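Local coordinates for eukaryotic translation initiation factor 4 gamma 2 (Homo sapiens, PDB 4IUL), which probably acts in translation initiation as an eIF4G relative, with a HEAT-repeat MIF4G domain that interacts with the RNA helicase eIF4A, at residues 13-16 / 17-21; 49-52 / 53-57; 106-109 / 110-114; 60-63 / 64-67. All coordinates share one frame; numbering follows the deposited sequence.

Contact 1 (13-16 / 17-21); sequences ANEK and ERHDA
Arg18 N bonds to Asn14 O at 2.7 Å, the shortest sound polar bond of this local contact. It is one of four backbone bonds spanning four residues each. The others join Glu17 to Ala13, His19 to Glu15 and Asp20 to Lys16, and together they wind residues 13-21 into helical turns. On the side of the helix, Glu15 and Arg18 run alongside each other and point the same way. Arg18 NH2 donates an almost straight bond to Glu15 OE1, 2.9 Å, within a salt bridge. A second, weak bond runs from Arg18 NE to Glu15 OE2 at 3.3 Å. The carboxylate sits at the edge of the guanidinium, but the two planes are turned 43° apart. Glu15 OE1 is therefore met from above its own carboxylate plane. With CG anti to the backbone N (chi1 -174°) and a bend at chi2, Glu15 turns its carboxylate along the helix to Arg18. The His19 ring lays one face over Glu15 O, and its CE1 lies 4.1 Å from Glu15 CG. Replacing Glu15 by an alanine is likely to cost Arg18 one of its two carboxylate partners and let the guanidinium turn more easily. Arg18 NH1 forms another salt bridge, with Glu51. This links the start of helix 13-31 to the loop between helices 38-48 and 53-69, while His19 packs on Leu54 of helix 53-69.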
ATOM      1  N   ALA A  13      19.190 -30.740  -5.785  1.00 45.16           N
ATOM      2  CA  ALA A  13      19.207 -29.750  -6.846  1.00 41.79           C
ATOM      3  C   ALA A  13      17.848 -29.728  -7.554  1.00 40.80           C
ATOM      4  O   ALA A  13      17.389 -28.675  -8.015  1.00 38.08           O
ATOM      5  CB  ALA A  13      20.316 -30.074  -7.833  1.00 40.19           C
ATOM      6  N   ASN A  14      17.203 -30.891  -7.633  1.00 39.29           N
ATOM      7  CA  ASN A  14      15.900 -30.986  -8.282  1.00 37.48           C
ATOM      8  C   ASN A  14      14.843 -30.248  -7.458  1.00 36.81           C
ATOM      9  O   ASN A  14      13.948 -29.606  -8.014  1.00 34.95           O
ATOM     10  CB  ASN A  14      15.502 -32.454  -8.459  1.00 38.48           C
ATOM     11  CG  ASN A  14      14.090 -32.614  -9.007  1.00 39.60           C
ATOM     12  OD1 ASN A  14      13.806 -32.290 -10.170  1.00 36.81           O
ATOM     13  ND2 ASN A  14      13.194 -33.109  -8.163  1.00 39.25           N
ATOM     14  N   GLU A  15      14.959 -30.341  -6.135  1.00 35.51           N
ATOM     15  CA  GLU A  15      14.036 -29.673  -5.220  1.00 35.50           C
ATOM     16  C   GLU A  15      14.179 -28.154  -5.391  1.00 35.57           C
ATOM     17  O   GLU A  15      13.196 -27.406  -5.290  1.00 35.05           O
ATOM     18  CB  GLU A  15      14.340 -30.087  -3.772  1.00 35.78           C
ATOM     19  CG  GLU A  15      13.360 -29.576  -2.727  1.00 37.06           C
ATOM     20  CD  GLU A  15      11.969 -30.181  -2.865  1.00 38.05           C
ATOM     21  OE1 GLU A  15      11.093 -29.862  -2.034  1.00 39.33           O
ATOM     22  OE2 GLU A  15      11.747 -30.970  -3.802  1.00 39.98           O
ATOM     23  N   LYS A  16      15.403 -27.699  -5.656  1.00 35.81           N
ATOM     24  CA  LYS A  16      15.640 -26.277  -5.881  1.00 33.56           C
ATOM     25  C   LYS A  16      14.996 -25.910  -7.224  1.00 32.14           C
ATOM     26  O   LYS A  16      14.354 -24.864  -7.347  1.00 31.20           O
ATOM     27  CB  LYS A  16      17.141 -25.965  -5.907  1.00 35.02           C
ATOM     28  CG  LYS A  16      17.870 -26.125  -4.569  1.00 36.16           C
ATOM     29  CD  LYS A  16      19.307 -25.616  -4.694  1.00 39.38           C
ATOM     30  CE  LYS A  16      20.199 -26.071  -3.547  1.00 40.31           C
ATOM     31  NZ  LYS A  16      19.666 -25.665  -2.223  1.00 44.71           N
ATOM     32  N   GLU A  17      15.158 -26.779  -8.223  1.00 29.80           N
ATOM     33  CA  GLU A  17      14.554 -26.545  -9.542  1.00 30.57           C
ATOM     34  C   GLU A  17      13.026 -26.505  -9.435  1.00 30.12           C
ATOM     35  O   GLU A  17      12.377 -25.689 -10.095  1.00 28.89           O
ATOM     36  CB  GLU A  17      14.956 -27.639 -10.540  1.00 32.47           C
ATOM     37  CG  GLU A  17      16.408 -27.575 -10.996  1.00 34.77           C
ATOM     38  CD  GLU A  17      16.684 -26.406 -11.930  1.00 37.56           C
ATOM     39  OE1 GLU A  17      17.801 -25.847 -11.878  1.00 39.02           O
ATOM     40  OE2 GLU A  17      15.790 -26.054 -12.726  1.00 37.18           O
ATOM     41  N   ARG A  18      12.456 -27.382  -8.605  1.00 29.39           N
ATOM     42  CA  ARG A  18      11.001 -27.421  -8.431  1.00 29.83           C
ATOM     43  C   ARG A  18      10.511 -26.094  -7.851  1.00 28.31           C
ATOM     44  O   ARG A  18       9.504 -25.544  -8.295  1.00 29.54           O
ATOM     45  CB  ARG A  18      10.580 -28.586  -7.510  1.00 29.72           C
ATOM     46  CG  ARG A  18       9.036 -28.774  -7.402  1.00 31.41           C
ATOM     47  CD  ARG A  18       8.644 -29.979  -6.522  1.00 32.08           C
ATOM     48  NE  ARG A  18       8.958 -29.752  -5.113  1.00 31.07           N
ATOM     49  CZ  ARG A  18       8.143 -29.165  -4.236  1.00 32.33           C
ATOM     50  NH1 ARG A  18       6.935 -28.746  -4.607  1.00 29.82           N
ATOM     51  NH2 ARG A  18       8.556 -28.961  -2.989  1.00 31.42           N
ATOM     52  N   HIS A  19      11.233 -25.582  -6.858  1.00 27.74           N
ATOM     53  CA  HIS A  19      10.877 -24.310  -6.235  1.00 27.59           C
ATOM     54  C   HIS A  19      10.977 -23.178  -7.255  1.00 27.79           C
ATOM     55  O   HIS A  19      10.086 -22.328  -7.331  1.00 26.72           O
ATOM     56  CB  HIS A  19      11.801 -24.025  -5.042  1.00 27.85           C
ATOM     57  CG  HIS A  19      11.464 -24.816  -3.817  1.00 30.26           C
ATOM     58  ND1 HIS A  19      12.401 -25.143  -2.861  1.00 29.63           N
ATOM     59  CD2 HIS A  19      10.291 -25.345  -3.389  1.00 30.91           C
ATOM     60  CE1 HIS A  19      11.824 -25.842  -1.900  1.00 31.57           C
ATOM     61  NE2 HIS A  19      10.542 -25.980  -2.196  1.00 32.33           N
ATOM     62  N   ASP A  20      12.052 -23.167  -8.043  1.00 25.89           N
ATOM     63  CA  ASP A  20      12.225 -22.120  -9.041  1.00 25.62           C
ATOM     64  C   ASP A  20      11.171 -22.141 -10.150  1.00 25.70           C
ATOM     65  O   ASP A  20      10.775 -21.085 -10.642  1.00 24.56           O
ATOM     66  CB  ASP A  20      13.636 -22.183  -9.634  1.00 28.38           C
ATOM     67  CG  ASP A  20      14.719 -21.929  -8.584  1.00 29.39           C
ATOM     68  OD1 ASP A  20      14.413 -21.302  -7.544  1.00 29.87           O
ATOM     69  OD2 ASP A  20      15.875 -22.349  -8.797  1.00 29.71           O
ATOM     70  N   ALA A  21      10.706 -23.329 -10.543  1.00 24.78           N
ATOM     71  CA  ALA A  21       9.675 -23.425 -11.581  1.00 25.35           C
ATOM     72  C   ALA A  21       8.328 -22.903 -11.054  1.00 26.29           C
ATOM     73  O   ALA A  21       7.532 -22.340 -11.812  1.00 25.87           O
ATOM     74  CB  ALA A  21       9.521 -24.872 -12.066  1.00 23.36           C
TER

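Contact 2 (49-52 / 53-57); sequences GVES and KLILK. With SO4 (sulfate ion), chain D.
Ile55 packs tightly against Glu51 and Gly49, whereas Lys53 and Lys57 reach out on the exposed side. Ile55 CD1 lies across the Glu51 side chain, 3.3 Å from Glu51 CB. Its CG2 branch comes 3.8 Å from Gly49 C. With CG1 anti to the carbonyl carbon (chi1 -72°) and CG2 anti to the backbone N, the two branches of Ile55 reach both residues. Leu56 adds to the buried side: its CD2 is 3.5 Å from Gly49 O and also meets Val50 CA. Ser52 holds the N-cap position, and its carbonyl O accepts the first backbone bond into the helix, from Leu56 N at 3.0 Å. An alanine in place of Ile55 is likely to open a gap beside Gly49 and strip the Glu51 chain of its apolar neighbour. The outer side is looser. Lys53 NZ bonds to sulfate O2 and O4, and Lys57 NZ bonds to O4 at 3.0 Å. The ion, probably from the crystallisation liquor, is also held by Arg110. Glu51 pairs with Arg18. This short turn joins helix 38-48 to helix 53-69. Leu54 and Ile55 rest on helix 13-31, while Leu56 packs against Thr107 and Phe108 of helix 107-127.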
ATOM      1  N   GLY A  49       0.635 -22.037  -4.480  1.00 42.97           N
ATOM      2  CA  GLY A  49       1.404 -21.083  -3.699  1.00 40.77           C
ATOM      3  C   GLY A  49       1.263 -21.043  -2.189  1.00 39.53           C
ATOM      4  O   GLY A  49       1.550 -20.011  -1.590  1.00 38.99           O
ATOM      5  N   VAL A  50       0.848 -22.135  -1.561  1.00 38.15           N
ATOM      6  CA  VAL A  50       0.704 -22.137  -0.105  1.00 38.96           C
ATOM      7  C   VAL A  50       1.352 -23.360   0.530  1.00 39.10           C
ATOM      8  O   VAL A  50       1.208 -23.609   1.723  1.00 40.92           O
ATOM      9  CB  VAL A  50      -0.785 -22.093   0.318  1.00 38.38           C
ATOM     10  CG1 VAL A  50      -1.444 -20.853  -0.235  1.00 38.52           C
ATOM     11  CG2 VAL A  50      -1.505 -23.338  -0.172  1.00 38.55           C
ATOM     12  N   GLU A  51       2.079 -24.111  -0.280  1.00 38.66           N
ATOM     13  CA  GLU A  51       2.753 -25.327   0.156  1.00 38.12           C
ATOM     14  C   GLU A  51       3.580 -25.237   1.446  1.00 35.88           C
ATOM     15  O   GLU A  51       3.505 -26.124   2.282  1.00 33.17           O
ATOM     16  CB  GLU A  51       3.644 -25.820  -0.981  1.00 40.98           C
ATOM     17  CG  GLU A  51       4.297 -27.159  -0.736  1.00 44.69           C
ATOM     18  CD  GLU A  51       5.347 -27.481  -1.782  1.00 43.07           C
ATOM     19  OE1 GLU A  51       5.038 -27.403  -2.991  1.00 41.45           O
ATOM     20  OE2 GLU A  51       6.482 -27.809  -1.391  1.00 44.69           O
ATOM     21  N   SER A  52       4.379 -24.181   1.600  1.00 36.01           N
ATOM     22  CA  SER A  52       5.233 -24.032   2.790  1.00 33.44           C
ATOM     23  C   SER A  52       5.682 -22.592   3.040  1.00 31.79           C
ATOM     24  O   SER A  52       5.344 -21.685   2.283  1.00 33.48           O
ATOM     25  CB  SER A  52       6.483 -24.906   2.650  1.00 32.39           C
ATOM     26  OG  SER A  52       7.331 -24.403   1.633  1.00 29.23           O
ATOM     27  N   LYS A  53       6.465 -22.391   4.094  1.00 29.71           N
ATOM     28  CA  LYS A  53       6.950 -21.057   4.418  1.00 29.51           C
ATOM     29  C   LYS A  53       7.781 -20.476   3.273  1.00 26.67           C
ATOM     30  O   LYS A  53       7.577 -19.333   2.857  1.00 24.92           O
ATOM     31  CB  LYS A  53       7.787 -21.080   5.713  1.00 31.45           C
ATOM     32  CG  LYS A  53       8.328 -19.699   6.112  1.00 32.72           C
ATOM     33  CD  LYS A  53       8.663 -19.578   7.609  1.00 36.26           C
ATOM     34  CE  LYS A  53       9.920 -20.347   7.990  1.00 36.41           C
ATOM     35  NZ  LYS A  53      10.396 -20.015   9.368  1.00 37.44           N
ATOM     36  N   LEU A  54       8.717 -21.274   2.774  1.00 25.43           N
ATOM     37  CA  LEU A  54       9.601 -20.864   1.687  1.00 24.87           C
ATOM     38  C   LEU A  54       8.825 -20.396   0.454  1.00 24.78           C
ATOM     39  O   LEU A  54       9.134 -19.359  -0.126  1.00 26.55           O
ATOM     40  CB  LEU A  54      10.536 -22.023   1.324  1.00 25.79           C
ATOM     41  CG  LEU A  54      11.569 -21.762   0.225  1.00 28.44           C
ATOM     42  CD1 LEU A  54      12.797 -22.646   0.461  1.00 28.06           C
ATOM     43  CD2 LEU A  54      10.944 -22.017  -1.154  1.00 25.73           C
ATOM     44  N   ILE A  55       7.814 -21.158   0.059  1.00 22.79           N
ATOM     45  CA  ILE A  55       7.011 -20.794  -1.094  1.00 23.98           C
ATOM     46  C   ILE A  55       6.208 -19.525  -0.808  1.00 24.96           C
ATOM     47  O   ILE A  55       6.038 -18.685  -1.699  1.00 23.14           O
ATOM     48  CB  ILE A  55       6.081 -21.963  -1.500  1.00 25.05           C
ATOM     49  CG1 ILE A  55       6.923 -23.074  -2.135  1.00 28.21           C
ATOM     50  CG2 ILE A  55       5.025 -21.498  -2.470  1.00 23.81           C
ATOM     51  CD1 ILE A  55       6.162 -24.336  -2.436  1.00 31.99           C
ATOM     52  N   LEU A  56       5.726 -19.375   0.428  1.00 24.26           N
ATOM     53  CA  LEU A  56       4.972 -18.168   0.792  1.00 25.48           C
ATOM     54  C   LEU A  56       5.840 -16.909   0.642  1.00 25.23           C
ATOM     55  O   LEU A  56       5.376 -15.880   0.126  1.00 25.08           O
ATOM     56  CB  LEU A  56       4.450 -18.260   2.234  1.00 25.84           C
ATOM     57  CG  LEU A  56       3.334 -19.259   2.554  1.00 28.41           C
ATOM     58  CD1 LEU A  56       2.963 -19.162   4.040  1.00 28.47           C
ATOM     59  CD2 LEU A  56       2.117 -18.966   1.682  1.00 26.69           C
ATOM     60  N   LYS A  57       7.098 -16.992   1.078  1.00 24.21           N
ATOM     61  CA  LYS A  57       8.011 -15.845   0.989  1.00 26.71           C
ATOM     62  C   LYS A  57       8.188 -15.339  -0.439  1.00 26.14           C
ATOM     63  O   LYS A  57       8.226 -14.132  -0.670  1.00 26.50           O
ATOM     64  CB  LYS A  57       9.394 -16.185   1.557  1.00 27.69           C
ATOM     65  CG  LYS A  57       9.461 -16.306   3.076  1.00 31.58           C
ATOM     66  CD  LYS A  57      10.886 -16.628   3.524  1.00 30.85           C
ATOM     67  CE  LYS A  57      10.968 -16.748   5.026  1.00 30.59           C
ATOM     68  NZ  LYS A  57      12.315 -17.171   5.453  1.00 31.54           N
TER
HETATM   69  S   SO4 D 402      11.357 -16.382   9.142  1.00 55.97           S
HETATM   70  O1  SO4 D 402      12.333 -15.837  10.102  1.00 58.94           O
HETATM   71  O2  SO4 D 402      10.185 -16.900   9.869  1.00 58.06           O
HETATM   72  O3  SO4 D 402      10.936 -15.314   8.222  1.00 57.96           O
HETATM   73  O4  SO4 D 402      11.980 -17.479   8.377  1.00 58.53           O

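Contact 3 (106-109 / 110-114); sequences TTFR and RLLIS. With SO4 (sulfate ion), chain D.
Arg110 N bonds to Thr106 O at 3.0 Å, the first backbone bond of a capped helix N terminus in this HEAT-repeat domain. Three more follow in the same register: Leu111 N to Thr107 O, Leu112 N to Phe108 O, and a weak one from Ile113 N to Arg109 O at 3.3 Å. Thr106 is the N-cap. Its OG1 accepts a weak capping bond from Arg109 N at 3.5 Å. Apolar contacts come next. Phe108 and Leu112 lie side by side, pointing the same way, and Phe108 CE2 meets Leu112 CD1 at 4.1 Å. Phe108 has CG anti to the backbone N (chi1 -174°), which turns the ring along the helix toward Leu112. Thr107 CG2 touches Leu111 CD1 at 4.0 Å. The ring of Phe108 also packs between helices 53-69 and 74-87, on Ile60 and on Leu84. Other polar bonds hold the start of the helix to its surroundings. Thr107 OG1 is bonded to Phe91 N and Asn90 OD1, and Arg109 NE to Gln104. The charged contact is on the exposed face. Arg110 pairs with Asp92 and reaches a sulfate that Lys53 and Lys57 also hold. One oxygen, sulfate O2, takes both donors at the guanidinium edge: Arg110 NH1 at 3.0 Å and, weakly, Arg110 NH2 at 3.4 Å.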
ATOM      1  N   THR A 106      -1.113 -15.484  11.325  1.00 36.72           N
ATOM      2  CA  THR A 106      -0.450 -16.569  10.607  1.00 33.49           C
ATOM      3  C   THR A 106       0.843 -16.147   9.916  1.00 33.51           C
ATOM      4  O   THR A 106       1.180 -14.962   9.838  1.00 33.16           O
ATOM      5  CB  THR A 106      -1.359 -17.167   9.518  1.00 33.69           C
ATOM      6  OG1 THR A 106      -1.562 -16.195   8.487  1.00 32.20           O
ATOM      7  CG2 THR A 106      -2.712 -17.571  10.096  1.00 36.64           C
ATOM      8  N   THR A 107       1.552 -17.149   9.404  1.00 31.78           N
ATOM      9  CA  THR A 107       2.807 -16.962   8.699  1.00 29.19           C
ATOM     10  C   THR A 107       2.618 -15.947   7.574  1.00 28.03           C
ATOM     11  O   THR A 107       3.332 -14.941   7.512  1.00 27.55           O
ATOM     12  CB  THR A 107       3.294 -18.313   8.106  1.00 29.02           C
ATOM     13  OG1 THR A 107       3.460 -19.261   9.168  1.00 31.56           O
ATOM     14  CG2 THR A 107       4.625 -18.145   7.382  1.00 29.92           C
ATOM     15  N   PHE A 108       1.649 -16.204   6.697  1.00 24.95           N
ATOM     16  CA  PHE A 108       1.399 -15.305   5.586  1.00 25.21           C
ATOM     17  C   PHE A 108       1.216 -13.867   6.058  1.00 26.12           C
ATOM     18  O   PHE A 108       1.923 -12.968   5.598  1.00 24.91           O
ATOM     19  CB  PHE A 108       0.160 -15.712   4.791  1.00 23.71           C
ATOM     20  CG  PHE A 108      -0.039 -14.892   3.543  1.00 24.91           C
ATOM     21  CD1 PHE A 108       0.696 -15.164   2.392  1.00 25.49           C
ATOM     22  CD2 PHE A 108      -0.884 -13.786   3.547  1.00 24.33           C
ATOM     23  CE1 PHE A 108       0.596 -14.342   1.260  1.00 26.30           C
ATOM     24  CE2 PHE A 108      -0.988 -12.955   2.422  1.00 25.18           C
ATOM     25  CZ  PHE A 108      -0.246 -13.232   1.278  1.00 22.99           C
ATOM     26  N   ARG A 109       0.280 -13.660   6.982  1.00 25.24           N
ATOM     27  CA  ARG A 109      -0.007 -12.323   7.501  1.00 28.11           C
ATOM     28  C   ARG A 109       1.218 -11.607   8.041  1.00 27.92           C
ATOM     29  O   ARG A 109       1.407 -10.423   7.779  1.00 30.06           O
ATOM     30  CB  ARG A 109      -1.089 -12.378   8.591  1.00 27.32           C
ATOM     31  CG  ARG A 109      -2.505 -12.669   8.069  1.00 28.19           C
ATOM     32  CD  ARG A 109      -3.508 -12.703   9.213  1.00 29.25           C
ATOM     33  NE  ARG A 109      -4.851 -13.094   8.794  1.00 31.82           N
ATOM     34  CZ  ARG A 109      -5.713 -12.292   8.174  1.00 33.57           C
ATOM     35  NH1 ARG A 109      -5.380 -11.042   7.893  1.00 33.19           N
ATOM     36  NH2 ARG A 109      -6.915 -12.743   7.839  1.00 32.60           N
ATOM     37  N   ARG A 110       2.040 -12.332   8.791  1.00 28.78           N
ATOM     38  CA  ARG A 110       3.258 -11.792   9.385  1.00 29.31           C
ATOM     39  C   ARG A 110       4.308 -11.369   8.348  1.00 28.48           C
ATOM     40  O   ARG A 110       4.895 -10.299   8.457  1.00 29.36           O
ATOM     41  CB  ARG A 110       3.861 -12.834  10.338  1.00 31.70           C
ATOM     42  CG  ARG A 110       5.306 -12.578  10.750  1.00 33.86           C
ATOM     43  CD  ARG A 110       5.782 -13.596  11.784  1.00 37.60           C
ATOM     44  NE  ARG A 110       6.036 -14.930  11.234  1.00 37.50           N
ATOM     45  CZ  ARG A 110       7.108 -15.253  10.514  1.00 39.31           C
ATOM     46  NH1 ARG A 110       7.259 -16.494  10.058  1.00 38.00           N
ATOM     47  NH2 ARG A 110       8.033 -14.338  10.250  1.00 38.34           N
ATOM     48  N   LEU A 111       4.547 -12.202   7.346  1.00 27.64           N
ATOM     49  CA  LEU A 111       5.540 -11.864   6.329  1.00 28.95           C
ATOM     50  C   LEU A 111       5.069 -10.753   5.380  1.00 30.09           C
ATOM     51  O   LEU A 111       5.892 -10.016   4.828  1.00 29.99           O
ATOM     52  CB  LEU A 111       5.931 -13.115   5.531  1.00 27.30           C
ATOM     53  CG  LEU A 111       6.629 -14.252   6.306  1.00 29.49           C
ATOM     54  CD1 LEU A 111       6.769 -15.477   5.400  1.00 28.15           C
ATOM     55  CD2 LEU A 111       8.012 -13.802   6.811  1.00 25.09           C
ATOM     56  N   LEU A 112       3.756 -10.621   5.195  1.00 29.69           N
ATOM     57  CA  LEU A 112       3.231  -9.578   4.310  1.00 30.57           C
ATOM     58  C   LEU A 112       3.520  -8.208   4.948  1.00 29.70           C
ATOM     59  O   LEU A 112       4.054  -7.298   4.304  1.00 28.52           O
ATOM     60  CB  LEU A 112       1.712  -9.739   4.111  1.00 30.72           C
ATOM     61  CG  LEU A 112       1.092  -9.288   2.779  1.00 33.48           C
ATOM     62  CD1 LEU A 112      -0.386  -8.961   2.978  1.00 32.02           C
ATOM     63  CD2 LEU A 112       1.815  -8.077   2.242  1.00 32.92           C
ATOM     64  N   ILE A 113       3.153  -8.072   6.219  1.00 27.98           N
ATOM     65  CA  ILE A 113       3.369  -6.823   6.946  1.00 26.94           C
ATOM     66  C   ILE A 113       4.844  -6.447   6.871  1.00 27.22           C
ATOM     67  O   ILE A 113       5.194  -5.302   6.583  1.00 26.36           O
ATOM     68  CB  ILE A 113       2.941  -6.965   8.434  1.00 25.46           C
ATOM     69  CG1 ILE A 113       1.414  -6.931   8.530  1.00 25.36           C
ATOM     70  CG2 ILE A 113       3.584  -5.860   9.282  1.00 22.64           C
ATOM     71  CD1 ILE A 113       0.865  -7.388   9.862  1.00 25.43           C
ATOM     72  N   SER A 114       5.700  -7.433   7.125  1.00 26.64           N
ATOM     73  CA  SER A 114       7.142  -7.244   7.099  1.00 27.49           C
ATOM     74  C   SER A 114       7.646  -6.745   5.744  1.00 27.30           C
ATOM     75  O   SER A 114       8.463  -5.833   5.687  1.00 26.17           O
ATOM     76  CB  SER A 114       7.838  -8.556   7.456  1.00 26.53           C
ATOM     77  OG  SER A 114       9.225  -8.472   7.210  1.00 29.01           O
TER
HETATM   78  S   SO4 D 402      11.357 -16.382   9.142  1.00 55.97           S
HETATM   79  O1  SO4 D 402      12.333 -15.837  10.102  1.00 58.94           O
HETATM   80  O2  SO4 D 402      10.185 -16.900   9.869  1.00 58.06           O
HETATM   81  O3  SO4 D 402      10.936 -15.314   8.222  1.00 57.96           O
HETATM   82  O4  SO4 D 402      11.980 -17.479   8.377  1.00 58.53           O

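Contact 4 (60-63 / 64-67); sequences ILLI and VDKA
Val64 CG1 stands anti to the backbone N (chi1 178°), which swings CG2 back over the preceding turn to meet Ile60. There Val64 CG2 comes 3.3 Å from Ile60 O and 4.4 Å from Ile60 CG2. The Asp65 torsion is unusual: its chi1 of -104° lies off the staggered positions. Its CB is pressed close to a backbone oxygen, 3.0 Å from Leu62 O. The carboxylate carbon of Asp65 stays over the turn as well, with CG 3.3 Å from Leu61 O. The fit is tight on this side. Underneath, four backbone bonds repeat along the helix. Val64 N reaches Ile60 O in an almost straight bond, and Asp65 N reaches Leu61 O in a more bent one (143° at the hydrogen). Lys66 N bonds to Leu62 O, and Ala67 N to Ile63 O at 2.9 Å. Ala67 CB lies 3.6 Å from the same Ile63 O. Lys66 bends at chi2 and leads away from this turn, and its NZ is bonded to Asn31 OD1. Ile60 and Ile63 are buried apolar side chains. Ile60 also packs on Leu111 of helix 107-127, and Ile63 touches Cys81 and Leu84 of helix 74-87. Leu62, partly exposed, meets Val26 and Leu30 of helix 13-31. One helix thus packs against three neighbours, the close helix-on-helix packing seen in the HEAT-repeat solenoid of MIF4G domains.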
ATOM      1  N   ILE A  60       4.820 -13.725  -1.916  1.00 25.29           N
ATOM      2  CA  ILE A  60       4.642 -12.357  -1.409  1.00 23.98           C
ATOM      3  C   ILE A  60       5.580 -11.383  -2.114  1.00 23.42           C
ATOM      4  O   ILE A  60       5.198 -10.256  -2.438  1.00 20.31           O
ATOM      5  CB  ILE A  60       4.886 -12.295   0.125  1.00 25.79           C
ATOM      6  CG1 ILE A  60       3.749 -13.025   0.854  1.00 26.74           C
ATOM      7  CG2 ILE A  60       4.976 -10.849   0.591  1.00 23.90           C
ATOM      8  CD1 ILE A  60       4.008 -13.265   2.327  1.00 28.08           C
ATOM      9  N   LEU A  61       6.811 -11.829  -2.346  1.00 22.15           N
ATOM     10  CA  LEU A  61       7.800 -11.014  -3.028  1.00 23.57           C
ATOM     11  C   LEU A  61       7.319 -10.679  -4.445  1.00 23.32           C
ATOM     12  O   LEU A  61       7.437  -9.544  -4.903  1.00 22.99           O
ATOM     13  CB  LEU A  61       9.138 -11.764  -3.101  1.00 26.00           C
ATOM     14  CG  LEU A  61      10.253 -11.023  -3.847  1.00 29.27           C
ATOM     15  CD1 LEU A  61      10.569  -9.713  -3.107  1.00 29.27           C
ATOM     16  CD2 LEU A  61      11.491 -11.897  -3.935  1.00 28.46           C
ATOM     17  N   LEU A  62       6.769 -11.666  -5.141  1.00 25.20           N
ATOM     18  CA  LEU A  62       6.300 -11.446  -6.510  1.00 26.21           C
ATOM     19  C   LEU A  62       5.054 -10.559  -6.598  1.00 26.92           C
ATOM     20  O   LEU A  62       4.962  -9.694  -7.479  1.00 24.69           O
ATOM     21  CB  LEU A  62       6.054 -12.795  -7.191  1.00 27.42           C
ATOM     22  CG  LEU A  62       7.329 -13.620  -7.435  1.00 30.32           C
ATOM     23  CD1 LEU A  62       6.971 -15.011  -7.936  1.00 29.05           C
ATOM     24  CD2 LEU A  62       8.231 -12.888  -8.442  1.00 29.57           C
ATOM     25  N   ILE A  63       4.115 -10.763  -5.673  1.00 26.14           N
ATOM     26  CA  ILE A  63       2.874  -9.988  -5.640  1.00 25.55           C
ATOM     27  C   ILE A  63       3.171  -8.498  -5.442  1.00 27.30           C
ATOM     28  O   ILE A  63       2.683  -7.648  -6.205  1.00 26.63           O
ATOM     29  CB  ILE A  63       1.929 -10.488  -4.504  1.00 25.48           C
ATOM     30  CG1 ILE A  63       1.399 -11.883  -4.843  1.00 27.28           C
ATOM     31  CG2 ILE A  63       0.773  -9.526  -4.313  1.00 22.64           C
ATOM     32  CD1 ILE A  63       0.490 -12.494  -3.778  1.00 28.18           C
ATOM     33  N   VAL A  64       3.970  -8.180  -4.427  1.00 26.36           N
ATOM     34  CA  VAL A  64       4.318  -6.790  -4.164  1.00 27.73           C
ATOM     35  C   VAL A  64       5.103  -6.209  -5.345  1.00 28.92           C
ATOM     36  O   VAL A  64       4.979  -5.021  -5.659  1.00 27.90           O
ATOM     37  CB  VAL A  64       5.121  -6.664  -2.859  1.00 27.35           C
ATOM     38  CG1 VAL A  64       5.507  -5.219  -2.621  1.00 29.71           C
ATOM     39  CG2 VAL A  64       4.273  -7.172  -1.684  1.00 29.37           C
ATOM     40  N   ASP A  65       5.904  -7.057  -5.994  1.00 29.51           N
ATOM     41  CA  ASP A  65       6.685  -6.675  -7.181  1.00 31.10           C
ATOM     42  C   ASP A  65       5.713  -6.140  -8.249  1.00 30.18           C
ATOM     43  O   ASP A  65       5.872  -5.031  -8.758  1.00 29.67           O
ATOM     44  CB  ASP A  65       7.408  -7.904  -7.763  1.00 31.93           C
ATOM     45  CG  ASP A  65       8.900  -7.943  -7.437  1.00 35.21           C
ATOM     46  OD1 ASP A  65       9.366  -7.132  -6.598  1.00 34.78           O
ATOM     47  OD2 ASP A  65       9.604  -8.806  -8.027  1.00 31.83           O
ATOM     48  N   LYS A  66       4.711  -6.952  -8.577  1.00 29.46           N
ATOM     49  CA  LYS A  66       3.710  -6.603  -9.587  1.00 31.42           C
ATOM     50  C   LYS A  66       2.852  -5.394  -9.193  1.00 31.47           C
ATOM     51  O   LYS A  66       2.543  -4.556 -10.040  1.00 32.14           O
ATOM     52  CB  LYS A  66       2.802  -7.806  -9.864  1.00 31.97           C
ATOM     53  CG  LYS A  66       1.857  -7.637 -11.049  1.00 35.43           C
ATOM     54  CD  LYS A  66       2.624  -7.507 -12.359  1.00 36.12           C
ATOM     55  CE  LYS A  66       1.690  -7.466 -13.561  1.00 38.15           C
ATOM     56  NZ  LYS A  66       2.444  -7.490 -14.851  1.00 35.47           N
ATOM     57  N   ALA A  67       2.482  -5.299  -7.916  1.00 29.19           N
ATOM     58  CA  ALA A  67       1.665  -4.184  -7.441  1.00 30.69           C
ATOM     59  C   ALA A  67       2.324  -2.834  -7.705  1.00 31.80           C
ATOM     60  O   ALA A  67       1.656  -1.880  -8.114  1.00 32.78           O
ATOM     61  CB  ALA A  67       1.361  -4.338  -5.939  1.00 28.79           C
TER

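How the contacts relate
From the N terminus, the chain passes through contact 1, contact 2, contact 4 and then contact 3. Each joins adjoining segments, so none closes a long loop, and none nests or crosses another. Contact 1 lies on helix 13-31 and meets contact 2 through the Arg18-Glu51 salt bridge and the packing of His19 on Leu54. Contact 2 opens helix 53-69, and contact 4 follows further along that helix. Contact 3 opens helix 107-127. It shares the sulfate with contact 2 and also packs directly on it. Contact 4 also packs on contact 3, through Ile60. Helix 53-69 thus connects the first helix to helix 107-127.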